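Local coordinates for proteasome assembly chaperone family protein (Pyrococcus furiosus DSM 3638, PDB 3WZ2) that is an archaeal homolog of proteasome-assembly chaperones, named PbaA, and probably acts on the proteasome as an assembly chaperone or activator, at residues B[126-131]-B[178-183]. Sequence-based numbering, arbitrary orientation.
Sequences DTFEVW and LGETFG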
ATOM      1  N   ASP B 126      33.399  21.507  22.759  1.00 30.47           N
ATOM      2  CA  ASP B 126      33.285  22.170  24.049  1.00 33.82           C
ATOM      3  C   ASP B 126      32.227  23.238  24.032  1.00 30.88           C
ATOM      4  O   ASP B 126      31.543  23.421  25.021  1.00 30.39           O
ATOM      5  CB  ASP B 126      34.642  22.726  24.477  1.00 38.16           C
ATOM      6  CG  ASP B 126      35.668  21.599  24.707  1.00 45.11           C
ATOM      7  OD1 ASP B 126      35.475  20.861  25.693  1.00 44.66           O
ATOM      8  OD2 ASP B 126      36.601  21.408  23.871  1.00 47.44           O
ATOM      9  N   THR B 127      32.104  23.931  22.902  1.00 28.78           N
ATOM     10  CA  THR B 127      31.063  24.931  22.707  1.00 27.95           C
ATOM     11  C   THR B 127      30.370  24.633  21.374  1.00 26.09           C
ATOM     12  O   THR B 127      30.874  24.930  20.281  1.00 24.62           O
ATOM     13  CB  THR B 127      31.657  26.367  22.758  1.00 31.62           C
ATOM     14  OG1 THR B 127      32.412  26.518  23.973  1.00 34.28           O
ATOM     15  CG2 THR B 127      30.554  27.444  22.724  1.00 30.72           C
ATOM     16  N   PHE B 128      29.194  24.060  21.492  1.00 26.25           N
ATOM     17  CA  PHE B 128      28.258  23.952  20.388  1.00 25.61           C
ATOM     18  C   PHE B 128      27.646  25.309  20.061  1.00 25.41           C
ATOM     19  O   PHE B 128      27.160  26.007  20.951  1.00 28.46           O
ATOM     20  CB  PHE B 128      27.147  22.949  20.759  1.00 25.48           C
ATOM     21  CG  PHE B 128      27.583  21.512  20.706  1.00 25.51           C
ATOM     22  CD1 PHE B 128      27.852  20.893  19.481  1.00 25.82           C
ATOM     23  CD2 PHE B 128      27.727  20.767  21.873  1.00 27.59           C
ATOM     24  CE1 PHE B 128      28.231  19.543  19.423  1.00 26.91           C
ATOM     25  CE2 PHE B 128      28.125  19.436  21.822  1.00 28.33           C
ATOM     26  CZ  PHE B 128      28.362  18.827  20.592  1.00 28.86           C
ATOM     27  N   GLU B 129      27.610  25.645  18.778  1.00 24.19           N
ATOM     28  CA  GLU B 129      27.098  26.933  18.333  1.00 25.31           C
ATOM     29  C   GLU B 129      25.615  26.820  17.820  1.00 26.20           C
ATOM     30  O   GLU B 129      25.010  25.741  17.800  1.00 23.76           O
ATOM     31  CB  GLU B 129      28.000  27.480  17.223  1.00 27.66           C
ATOM     32  CG  GLU B 129      29.477  27.712  17.590  1.00 28.41           C
ATOM     33  CD  GLU B 129      29.782  28.890  18.552  1.00 30.53           C
ATOM     34  OE1 GLU B 129      28.882  29.460  19.214  1.00 25.89           O
ATOM     35  OE2 GLU B 129      30.994  29.210  18.683  1.00 32.55           O
ATOM     36  N   VAL B 130      25.044  27.958  17.447  1.00 24.87           N
ATOM     37  CA  VAL B 130      23.719  28.033  16.809  1.00 25.20           C
ATOM     38  C   VAL B 130      23.822  28.764  15.474  1.00 23.30           C
ATOM     39  O   VAL B 130      24.386  29.835  15.395  1.00 23.56           O
ATOM     40  CB  VAL B 130      22.711  28.803  17.693  1.00 24.35           C
ATOM     41  CG1 VAL B 130      21.326  28.899  17.020  1.00 23.98           C
ATOM     42  CG2 VAL B 130      22.594  28.129  19.036  1.00 23.12           C
ATOM     43  N   TRP B 131      23.313  28.134  14.426  1.00 22.83           N
ATOM     44  CA  TRP B 131      23.286  28.745  13.106  1.00 22.25           C
ATOM     45  C   TRP B 131      21.885  29.190  12.777  1.00 19.01           C
ATOM     46  O   TRP B 131      20.932  28.794  13.405  1.00 19.45           O
ATOM     47  CB  TRP B 131      23.767  27.746  12.041  1.00 25.04           C
ATOM     48  CG  TRP B 131      25.165  27.259  12.198  1.00 28.14           C
ATOM     49  CD1 TRP B 131      25.602  26.337  13.082  1.00 31.71           C
ATOM     50  CD2 TRP B 131      26.310  27.624  11.406  1.00 31.74           C
ATOM     51  NE1 TRP B 131      26.946  26.093  12.901  1.00 32.21           N
ATOM     52  CE2 TRP B 131      27.404  26.866  11.876  1.00 34.58           C
ATOM     53  CE3 TRP B 131      26.502  28.472  10.322  1.00 33.28           C
ATOM     54  CZ2 TRP B 131      28.689  26.973  11.325  1.00 39.06           C
ATOM     55  CZ3 TRP B 131      27.785  28.579   9.761  1.00 38.67           C
ATOM     56  CH2 TRP B 131      28.862  27.845  10.270  1.00 37.43           C
ATOM     57  N   LEU B 178      19.320  26.645  14.077  1.00 19.28           N
ATOM     58  CA  LEU B 178      19.875  25.322  14.191  1.00 22.66           C
ATOM     59  C   LEU B 178      20.920  25.226  15.287  1.00 21.70           C
ATOM     60  O   LEU B 178      22.002  25.809  15.180  1.00 22.05           O
ATOM     61  CB  LEU B 178      20.509  24.907  12.882  1.00 24.87           C
ATOM     62  CG  LEU B 178      19.539  24.851  11.715  1.00 25.37           C
ATOM     63  CD1 LEU B 178      19.819  25.984  10.763  1.00 28.93           C
ATOM     64  CD2 LEU B 178      19.674  23.562  10.994  1.00 26.81           C
ATOM     65  N   GLY B 179      20.597  24.468  16.320  1.00 21.47           N
ATOM     66  CA  GLY B 179      21.555  24.182  17.382  1.00 22.59           C
ATOM     67  C   GLY B 179      22.425  23.038  16.977  1.00 21.45           C
ATOM     68  O   GLY B 179      21.935  21.915  16.793  1.00 20.00           O
ATOM     69  N   GLU B 180      23.703  23.308  16.827  1.00 20.72           N
ATOM     70  CA  GLU B 180      24.701  22.240  16.737  1.00 21.36           C
ATOM     71  C   GLU B 180      24.574  21.274  17.886  1.00 23.08           C
ATOM     72  O   GLU B 180      24.306  21.651  19.046  1.00 23.10           O
ATOM     73  CB  GLU B 180      26.131  22.781  16.727  1.00 20.99           C
ATOM     74  CG  GLU B 180      26.489  23.575  15.493  1.00 23.25           C
ATOM     75  CD  GLU B 180      27.944  24.049  15.503  1.00 26.01           C
ATOM     76  OE1 GLU B 180      28.540  24.071  16.609  1.00 24.30           O
ATOM     77  OE2 GLU B 180      28.497  24.380  14.429  1.00 24.57           O
ATOM     78  N   THR B 181      24.705  20.003  17.557  1.00 24.54           N
ATOM     79  CA  THR B 181      24.539  18.925  18.542  1.00 26.02           C
ATOM     80  C   THR B 181      25.299  17.698  18.032  1.00 25.96           C
ATOM     81  O   THR B 181      25.720  17.642  16.855  1.00 27.59           O
ATOM     82  CB  THR B 181      23.040  18.635  18.805  1.00 26.97           C
ATOM     83  OG1 THR B 181      22.896  17.691  19.884  1.00 28.81           O
ATOM     84  CG2 THR B 181      22.338  18.091  17.570  1.00 27.74           C
ATOM     85  N   PHE B 182      25.467  16.714  18.894  1.00 27.80           N
ATOM     86  CA  PHE B 182      26.185  15.481  18.544  1.00 28.70           C
ATOM     87  C   PHE B 182      25.583  14.878  17.289  1.00 29.32           C
ATOM     88  O   PHE B 182      26.270  14.599  16.311  1.00 29.27           O
ATOM     89  CB  PHE B 182      26.083  14.464  19.677  1.00 32.12           C
ATOM     90  CG  PHE B 182      26.539  14.988  21.012  1.00 36.20           C
ATOM     91  CD1 PHE B 182      25.648  15.617  21.893  1.00 39.44           C
ATOM     92  CD2 PHE B 182      27.864  14.839  21.401  1.00 41.01           C
ATOM     93  CE1 PHE B 182      26.072  16.091  23.136  1.00 43.10           C
ATOM     94  CE2 PHE B 182      28.291  15.312  22.633  1.00 42.67           C
ATOM     95  CZ  PHE B 182      27.399  15.929  23.503  1.00 41.36           C
ATOM     96  N   GLY B 183      24.283  14.652  17.337  1.00 34.19           N
ATOM     97  CA  GLY B 183      23.578  14.026  16.219  1.00 37.98           C
ATOM     98  C   GLY B 183      22.841  12.756  16.578  1.00 38.96           C
ATOM     99  O   GLY B 183      22.067  12.243  15.785  1.00 40.27           O
TER
HETATM  100  O   HOH W   1      23.917  24.303  19.855  1.00 17.38           O
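Glu180 meets Glu129 N and Trp131 NE1 with its two carboxylate oxygens where strand 130-134 begins, an example of a buried carboxylate standing in for strand pairing. Beyond it the pairing is regular: Trp131 and Leu178 form an antiparallel hydrogen-bonded pair, with Trp131 N to Leu178 O and Leu178 N to Trp131 O both 2.8 Å. Two residues along, past the non-hydrogen-bonded pair Val130 and Gly179, Glu180 N still reaches Glu129 O (2.9 Å), but the return bond is missing. Instead a water donates to both Glu129 O and Glu180 O, bridging the carbonyls, while Glu129 N turns to the side chain, meeting Glu180 OE1 at 2.8 Å. Glu180 OE2 takes the indole N-H of Trp131, NE1 to OE2 2.8 Å, in an almost straight bond (177°) that lies in the indole plane yet reaches the carboxylate from above its own plane. With chi2 extended (-178°), the carboxylate is carried out to both donors. Lys125 adds a salt bridge to OE1. Past the last bond, contact turns apolar: the Phe128 ring lies over Thr181 CA and points its edge at the face of Phe182, centroids 5.1 Å apart. The two N-H donors and Lys125 would be expected to favour an ionised Glu180, whose bonds join the start of strand 130-134 to the end of strand 174-181 in this PAC2-family sheet.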